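Side-chain contacts in DegV family protein (Thermus thermophilus, PDB 2DT8), which binds a long-chain fatty acid, here palmitic acid, inside the protein and also carries a bound zinc ion: residues 4-9 with 70-75; 10-15 with 262-267; 26-31 with 93-98. All coordinates share one frame; numbering follows the deposited sequence.

Contact 1 of 3, residues 4-9 with 70-75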
# COMPACT_ATOMS: atom_id res chain seq x y z
N THR A 4 14.48 -12.54 -8.47
CA THR A 4 13.34 -12.92 -7.65
C THR A 4 12.82 -11.68 -6.91
O THR A 4 13.61 -10.85 -6.42
CB THR A 4 13.73 -14.00 -6.61
OG1 THR A 4 13.98 -15.23 -7.29
CG2 THR A 4 12.63 -14.21 -5.58
N LEU A 5 11.50 -11.54 -6.87
CA LEU A 5 10.86 -10.42 -6.19
C LEU A 5 10.48 -10.76 -4.77
O LEU A 5 9.91 -11.82 -4.50
CB LEU A 5 9.58 -10.01 -6.91
CG LEU A 5 9.73 -9.14 -8.14
CD1 LEU A 5 8.46 -9.22 -8.96
CD2 LEU A 5 10.02 -7.71 -7.70
N VAL A 6 10.78 -9.84 -3.87
CA VAL A 6 10.45 -9.93 -2.46
C VAL A 6 9.74 -8.63 -2.08
O VAL A 6 10.08 -7.56 -2.57
CB VAL A 6 11.72 -10.06 -1.57
CG1 VAL A 6 11.34 -9.95 -0.08
CG2 VAL A 6 12.41 -11.39 -1.84
N THR A 7 8.72 -8.74 -1.25
CA THR A 7 8.03 -7.56 -0.76
C THR A 7 7.63 -7.84 0.69
O THR A 7 8.01 -8.88 1.24
CB THR A 7 6.80 -7.20 -1.65
OG1 THR A 7 6.27 -5.93 -1.24
CG2 THR A 7 5.70 -8.26 -1.54
N ASP A 8 6.91 -6.92 1.31
CA ASP A 8 6.45 -7.14 2.69
C ASP A 8 4.93 -7.29 2.66
O ASP A 8 4.29 -6.99 1.65
CB ASP A 8 6.91 -6.00 3.60
CG ASP A 8 6.35 -4.67 3.19
OD1 ASP A 8 5.15 -4.45 3.43
OD2 ASP A 8 7.09 -3.84 2.62
N SER A 9 4.36 -7.75 3.77
CA SER A 9 2.92 -7.99 3.82
C SER A 9 2.04 -6.77 3.60
O SER A 9 0.87 -6.91 3.23
CB SER A 9 2.55 -8.67 5.14
OG SER A 9 2.75 -7.82 6.24
N ALA A 70 16.90 -11.40 5.93
CA ALA A 70 18.05 -12.20 5.51
C ALA A 70 17.70 -13.65 5.21
O ALA A 70 18.23 -14.23 4.27
CB ALA A 70 19.14 -12.13 6.58
N ARG A 71 16.83 -14.30 6.06
CA ARG A 71 16.39 -15.66 5.78
C ARG A 71 15.73 -15.75 4.41
O ARG A 71 15.97 -16.69 3.65
CB ARG A 71 15.42 -16.16 6.85
CG ARG A 71 14.88 -17.57 6.60
CD ARG A 71 13.90 -18.04 7.68
NE ARG A 71 13.48 -16.97 8.58
CZ ARG A 71 14.27 -16.41 9.50
NH1 ARG A 71 15.46 -16.94 9.75
NH2 ARG A 71 13.87 -15.33 10.16
N VAL A 72 14.87 -14.83 4.07
CA VAL A 72 14.17 -14.84 2.80
C VAL A 72 15.16 -14.59 1.65
O VAL A 72 15.13 -15.31 0.65
CB VAL A 72 13.01 -13.81 2.81
CG1 VAL A 72 12.36 -13.72 1.44
CG2 VAL A 72 11.97 -14.24 3.86
N TYR A 73 16.06 -13.62 1.80
CA TYR A 73 17.02 -13.35 0.74
C TYR A 73 17.91 -14.56 0.50
O TYR A 73 18.16 -14.93 -0.65
CB TYR A 73 17.91 -12.14 1.08
CG TYR A 73 17.20 -10.80 1.14
CD1 TYR A 73 15.96 -10.61 0.52
CD2 TYR A 73 17.78 -9.71 1.79
CE1 TYR A 73 15.32 -9.37 0.55
CE2 TYR A 73 17.16 -8.47 1.82
CZ TYR A 73 15.92 -8.30 1.20
OH TYR A 73 15.31 -7.08 1.24
N ARG A 74 18.36 -15.22 1.52
CA ARG A 74 19.26 -16.36 1.44
C ARG A 74 18.59 -17.53 0.71
O ARG A 74 19.20 -18.21 -0.10
CB ARG A 74 19.67 -16.81 2.85
CG ARG A 74 20.52 -18.07 2.85
CD ARG A 74 21.19 -18.32 4.20
NE ARG A 74 20.25 -18.28 5.32
CZ ARG A 74 20.09 -17.24 6.13
NH1 ARG A 74 20.85 -16.16 6.00
NH2 ARG A 74 19.16 -17.28 7.07
N GLU A 75 17.29 -17.66 1.02
CA GLU A 75 16.57 -18.77 0.42
C GLU A 75 16.31 -18.50 -1.08
O GLU A 75 16.43 -19.36 -1.94
CB GLU A 75 15.21 -18.96 1.14
CG GLU A 75 15.37 -19.60 2.51
CD GLU A 75 14.08 -19.62 3.32
OE1 GLU A 75 13.16 -18.85 3.00
OE2 GLU A 75 14.01 -20.40 4.30

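Contact 2 of 3, residues 10-15 with 262-267. With PLM (palmitic acid), chain C.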
# COMPACT_ATOMS: atom_id res chain seq x y z
N THR A 10 2.57 -5.57 3.83
CA THR A 10 1.75 -4.38 3.63
C THR A 10 1.48 -4.07 2.16
O THR A 10 0.77 -3.12 1.86
CB THR A 10 2.32 -3.11 4.34
OG1 THR A 10 3.50 -2.64 3.66
CG2 THR A 10 2.64 -3.40 5.79
N SER A 11 2.04 -4.86 1.25
CA SER A 11 1.76 -4.64 -0.17
C SER A 11 0.33 -5.10 -0.46
O SER A 11 -0.22 -4.84 -1.53
CB SER A 11 2.77 -5.38 -1.05
OG SER A 11 2.87 -6.76 -0.71
N ASP A 12 -0.27 -5.81 0.50
CA ASP A 12 -1.67 -6.25 0.42
C ASP A 12 -2.10 -6.92 -0.88
O ASP A 12 -3.20 -6.67 -1.40
CB ASP A 12 -2.60 -5.05 0.71
CG ASP A 12 -2.50 -4.54 2.15
OD1 ASP A 12 -1.95 -5.27 3.00
OD2 ASP A 12 -2.98 -3.42 2.43
N LEU A 13 -1.25 -7.79 -1.41
CA LEU A 13 -1.55 -8.51 -2.64
C LEU A 13 -2.39 -9.75 -2.37
O LEU A 13 -2.12 -10.47 -1.41
CB LEU A 13 -0.26 -8.96 -3.32
CG LEU A 13 0.53 -7.87 -4.03
CD1 LEU A 13 1.93 -8.36 -4.34
CD2 LEU A 13 -0.21 -7.48 -5.30
N PRO A 14 -3.39 -10.03 -3.20
CA PRO A 14 -4.23 -11.22 -3.00
C PRO A 14 -3.30 -12.42 -3.14
O PRO A 14 -2.27 -12.37 -3.80
CB PRO A 14 -5.21 -11.16 -4.16
CG PRO A 14 -5.27 -9.72 -4.53
CD PRO A 14 -3.86 -9.23 -4.35
N GLN A 15 -3.72 -13.50 -2.45
CA GLN A 15 -2.93 -14.71 -2.54
C GLN A 15 -2.87 -15.34 -3.93
O GLN A 15 -1.92 -16.02 -4.30
CB GLN A 15 -3.60 -15.80 -1.63
CG GLN A 15 -2.91 -17.17 -1.52
CD GLN A 15 -3.01 -18.05 -2.78
OE1 GLN A 15 -4.04 -18.07 -3.48
NE2 GLN A 15 -1.94 -18.80 -3.05
N ALA A 262 -4.22 -5.89 7.95
CA ALA A 262 -4.37 -5.48 9.34
C ALA A 262 -3.32 -4.45 9.73
O ALA A 262 -3.60 -3.53 10.51
CB ALA A 262 -4.28 -6.69 10.25
N VAL A 263 -2.10 -4.58 9.20
CA VAL A 263 -1.07 -3.61 9.54
C VAL A 263 -1.41 -2.22 9.01
O VAL A 263 -1.33 -1.23 9.75
CB VAL A 263 0.33 -4.08 9.06
CG1 VAL A 263 1.34 -2.93 9.17
CG2 VAL A 263 0.80 -5.24 9.94
N ILE A 264 -1.81 -2.12 7.74
CA ILE A 264 -2.17 -0.81 7.22
C ILE A 264 -3.43 -0.27 7.92
O ILE A 264 -3.49 0.90 8.29
CB ILE A 264 -2.44 -0.86 5.69
CG1 ILE A 264 -1.16 -1.26 4.95
CG2 ILE A 264 -2.95 0.50 5.20
CD1 ILE A 264 -0.05 -0.22 5.04
N ALA A 265 -4.42 -1.14 8.12
CA ALA A 265 -5.67 -0.72 8.76
C ALA A 265 -5.48 -0.23 10.19
O ALA A 265 -6.27 0.57 10.69
CB ALA A 265 -6.67 -1.87 8.74
N SER A 266 -4.44 -0.73 10.87
CA SER A 266 -4.14 -0.31 12.24
C SER A 266 -3.80 1.18 12.30
O SER A 266 -3.91 1.82 13.35
CB SER A 266 -2.95 -1.10 12.81
OG SER A 266 -3.29 -2.45 13.07
N HIS A 267 -3.37 1.72 11.15
CA HIS A 267 -3.03 3.14 11.06
C HIS A 267 -4.10 3.98 10.39
O HIS A 267 -4.31 5.13 10.77
CB HIS A 267 -1.71 3.29 10.33
CG HIS A 267 -0.56 2.75 11.11
ND1 HIS A 267 0.10 3.48 12.08
CD2 HIS A 267 -0.02 1.51 11.15
CE1 HIS A 267 0.99 2.71 12.68
NE2 HIS A 267 0.94 1.50 12.13
C1 PLM C . 5.39 -0.56 10.89
O1 PLM C . 6.63 -0.29 10.49
O2 PLM C . 5.18 -0.81 12.05
C2 PLM C . 4.26 -0.57 9.88
C3 PLM C . 3.75 0.87 9.70
C4 PLM C . 2.57 0.89 8.72
C5 PLM C . 2.11 2.34 8.53
C6 PLM C . 1.00 2.40 7.49
C7 PLM C . 0.54 3.84 7.35
C8 PLM C . -0.41 3.97 6.19
C9 PLM C . -0.58 5.46 5.88
CA PLM C . -1.90 5.69 5.18
CB PLM C . -1.70 5.45 3.70
CC PLM C . -2.43 4.18 3.30
CD PLM C . -3.40 4.49 2.18
CE PLM C . -4.26 3.26 1.91
CF PLM C . -5.32 3.60 0.85
CG PLM C . -4.69 3.57 -0.54
O HOH W 1 -1.06 -4.56 5.71

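Contact 3 of 3, residues 26-31 with 93-98. With PLM (palmitic acid), chain C.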
# COMPACT_ATOMS: atom_id res chain seq x y z
N VAL A 26 7.55 -10.99 3.22
CA VAL A 26 8.08 -10.92 4.58
C VAL A 26 6.97 -10.25 5.39
O VAL A 26 6.57 -9.12 5.09
CB VAL A 26 9.36 -10.06 4.62
CG1 VAL A 26 9.86 -9.95 6.04
CG2 VAL A 26 10.43 -10.68 3.70
N PRO A 27 6.46 -10.93 6.42
CA PRO A 27 5.38 -10.33 7.21
C PRO A 27 5.73 -9.24 8.21
O PRO A 27 6.83 -9.22 8.76
CB PRO A 27 4.77 -11.54 7.92
CG PRO A 27 5.96 -12.39 8.18
CD PRO A 27 6.73 -12.31 6.85
N LEU A 28 4.78 -8.34 8.41
CA LEU A 28 4.87 -7.32 9.44
C LEU A 28 3.89 -7.83 10.51
O LEU A 28 3.15 -8.80 10.27
CB LEU A 28 4.47 -5.93 8.94
CG LEU A 28 5.69 -5.15 8.41
CD1 LEU A 28 6.01 -5.57 6.98
CD2 LEU A 28 5.42 -3.65 8.48
N TYR A 29 3.88 -7.19 11.67
CA TYR A 29 3.06 -7.64 12.78
C TYR A 29 2.19 -6.59 13.40
O TYR A 29 2.50 -5.40 13.38
CB TYR A 29 3.96 -8.22 13.87
CG TYR A 29 5.01 -9.16 13.36
CD1 TYR A 29 6.20 -8.68 12.82
CD2 TYR A 29 4.79 -10.53 13.36
CE1 TYR A 29 7.16 -9.54 12.29
CE2 TYR A 29 5.74 -11.41 12.83
CZ TYR A 29 6.91 -10.91 12.30
OH TYR A 29 7.85 -11.77 11.79
N VAL A 30 1.10 -7.07 13.99
CA VAL A 30 0.15 -6.24 14.70
C VAL A 30 0.25 -6.63 16.17
O VAL A 30 0.20 -7.82 16.52
CB VAL A 30 -1.29 -6.50 14.22
CG1 VAL A 30 -2.26 -5.67 15.03
CG2 VAL A 30 -1.41 -6.16 12.74
N ASN A 31 0.39 -5.63 17.03
CA ASN A 31 0.48 -5.81 18.47
C ASN A 31 -0.88 -5.40 19.02
O ASN A 31 -1.26 -4.23 18.94
CB ASN A 31 1.59 -4.92 19.04
CG ASN A 31 2.91 -5.15 18.34
OD1 ASN A 31 3.37 -6.29 18.23
ND2 ASN A 31 3.53 -4.07 17.87
N SER A 93 7.50 3.53 7.63
CA SER A 93 7.93 2.32 8.32
C SER A 93 9.42 2.07 8.26
O SER A 93 10.09 2.50 7.31
CB SER A 93 7.19 1.14 7.68
OG SER A 93 7.60 -0.12 8.17
N GLY A 94 9.93 1.35 9.25
CA GLY A 94 11.34 1.01 9.26
C GLY A 94 11.64 -0.22 8.42
O GLY A 94 12.76 -0.71 8.41
N THR A 95 10.64 -0.72 7.69
CA THR A 95 10.82 -1.90 6.86
C THR A 95 11.98 -1.77 5.86
O THR A 95 12.82 -2.67 5.78
CB THR A 95 9.51 -2.23 6.11
OG1 THR A 95 8.48 -2.51 7.07
CG2 THR A 95 9.68 -3.45 5.20
N VAL A 96 12.02 -0.67 5.12
CA VAL A 96 13.11 -0.46 4.15
C VAL A 96 14.47 -0.55 4.85
O VAL A 96 15.39 -1.19 4.34
CB VAL A 96 12.98 0.90 3.44
CG1 VAL A 96 14.32 1.29 2.79
CG2 VAL A 96 11.89 0.81 2.37
N GLN A 97 14.65 0.14 5.94
CA GLN A 97 15.88 0.07 6.73
C GLN A 97 16.23 -1.38 7.07
O GLN A 97 17.40 -1.76 7.03
CB GLN A 97 15.72 0.90 7.99
CG GLN A 97 16.83 0.72 9.01
CD GLN A 97 16.75 1.76 10.12
OE1 GLN A 97 17.30 1.57 11.20
NE2 GLN A 97 16.06 2.87 9.85
N SER A 98 15.28 -2.22 7.58
CA SER A 98 15.61 -3.60 7.90
C SER A 98 16.06 -4.37 6.66
O SER A 98 17.00 -5.18 6.70
CB SER A 98 14.40 -4.32 8.52
OG SER A 98 14.25 -3.93 9.86
C1 PLM C . 5.39 -0.56 10.89
O1 PLM C . 6.63 -0.29 10.49
O2 PLM C . 5.18 -0.81 12.05
C2 PLM C . 4.26 -0.57 9.88
C3 PLM C . 3.75 0.87 9.70
C4 PLM C . 2.57 0.89 8.72
C5 PLM C . 2.11 2.34 8.53
C6 PLM C . 1.00 2.40 7.49
C7 PLM C . 0.54 3.84 7.35
C8 PLM C . -0.41 3.97 6.19
C9 PLM C . -0.58 5.46 5.88
CA PLM C . -1.90 5.69 5.18
CB PLM C . -1.70 5.45 3.70
CC PLM C . -2.43 4.18 3.30
CD PLM C . -3.40 4.49 2.18
CE PLM C . -4.26 3.26 1.91
CF PLM C . -5.32 3.60 0.85
CG PLM C . -4.69 3.57 -0.54

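Contact 1 of 3, residues 4-9 with 70-75
Val6, on strand 3-8 of the mixed sheet in the N-terminal alpha/beta part of the DegV fold, packs against Val72 and Tyr73 of helix 66-76. The main chains stay well apart, with Val6 CA 8.1 Å from Tyr73 CA, and no hydrogen bond crosses, so the two segments meet through side chains. From Val6 CB, which points toward the helix, two methyls fork. CG1 stands anti to the backbone N (chi1 171°), and this brings it to both partners, 4.2 Å from Val72 CG1 and near the tyrosine ring. CG2, on the branch beside the backbone N, meets Val72 CG1 at 4.0 Å. Val72 therefore offers one methyl to both tips of Val6.

The tyrosine leans in from the next helix position. Its phenol OH is hydrogen-bonded to Ser85 OG on neighbouring strand 82-87, which probably limits swinging of the ring, while Ala99 and Ala102 of helix 95-103 also touch this side chain. The ring reaches the valine obliquely, through a single carbon: Tyr73 CE1 lies 4.1 Å from Val6 CG1.

Contact 2 of 3, residues 10-15 with 262-267
Thr10 CA and Ile264 CA come within 6.4 Å of each other, where the short 3-10 turn that follows strand 3-8 meets the first turn of helix 262-268. This is where the two alpha/beta parts of the DegV fold enclose the palmitate. Thr10 touches two helix residues with different atoms: its methyl CG2 lies 3.7 Å from Val263 CG1, and its CB lies 3.8 Å from Ile264 CD1. The hydroxyl sits between the backbone N and the carbonyl carbon (chi1 71°) and is hydrogen-bonded to Asp8 OD1, which leaves the methyl for the helix.

Asp12 approaches with its carboxylate, OD2 resting 3.8 Å from Ile264 CG1. That buried group is well satisfied: OD2 hydrogen-bonds with Ser119 OG and Gly261 N, and OD1 with Trp40 NE1. OD1 also accepts from a water at 2.9 Å, and the same water accepts a long bond from Ile264 N at 3.3 Å. Lying by the helix's N-terminal amides, the negative charge is probably stabilised.

The two helix residues that meet Thr10 also reach the lipid: Val263 CG1 lies 3.8 Å from PLM C2, and Ile264 CD1 touches both Thr10 and the alkyl chain. His267, whose NE2 is hydrogen-bonded with Thr61 OG1, lays one ring face against that chain, bringing CD2 within 3.5 Å of PLM C5.

Contact 3 of 3, residues 26-31 with 93-98
Leu28 and Thr95 meet beside the carboxyl end of the palmitate, at the start of helix 95-103, and Leu28 CD2 is the atom that joins the two. It lies 3.6 Å from Thr95 OG1 and equally 3.6 Å from PLM C2, so this methyl touches both the threonine hydroxyl and the carbon next to the lipid carboxylate. Leu28 CD1 is a little farther from Thr95 OG1, at 3.9 Å.

Ser93 grips the acid head, which Thr61 OG1 also hydrogen-bonds. Its OG donates a short 2.5 Å bond to PLM O1, and in turn receives two bonds from Thr95: OG1 donates at 2.8 Å, and the backbone N at 3.1 Å with an N-H...O angle of 156°. The second of these makes residues 93-95 an ST turn. With its hydroxyl anti to the backbone N (chi1 174°), Ser93 turns OG between acid and threonine. Three bonds grip this oxygen, and the two it accepts would be expected to polarise its own O-H toward the carboxylate. With an alanine here, PLM O1 is likely to lose this donor and the Thr95 hydroxyl its acceptor, leaving that hydroxyl free to turn.

Farther out, Pro64 touches both Leu28 and Thr95, and Asp8 of strand 3-8 touches both as well. Phe69 of helix 66-76 packs on Thr95, while Val263 of helix 262-268 covers Leu28, so the contact is enclosed by helices 66-76 and 262-268 and by strand 3-8, the parallel neighbour of strand 24-32.

Along the chain the segments run 4-9, 10-15, 26-31, 70-75, 93-98 and 262-267. Contact 1 therefore interleaves with each of the others, whereas contact 3 falls wholly within the span of contact 2. The centres of contacts 1 and 3 lie about 13 Å apart, those of 2 and 3 about 11 Å, and those of 1 and 2 about 17 Å. Contacts 1 and 3 share one sheet, strands 3-8 and 24-32 being parallel neighbours, with Thr7 O 2.9 Å from Val26 N. Contacts 2 and 3 both touch the palmitate, and Val263 CG2 packs 3.7 Å from Val30 CG2. Strands 3-8 and 24-32 thus connect the packing of helix 66-76 to the residues meeting the lipid.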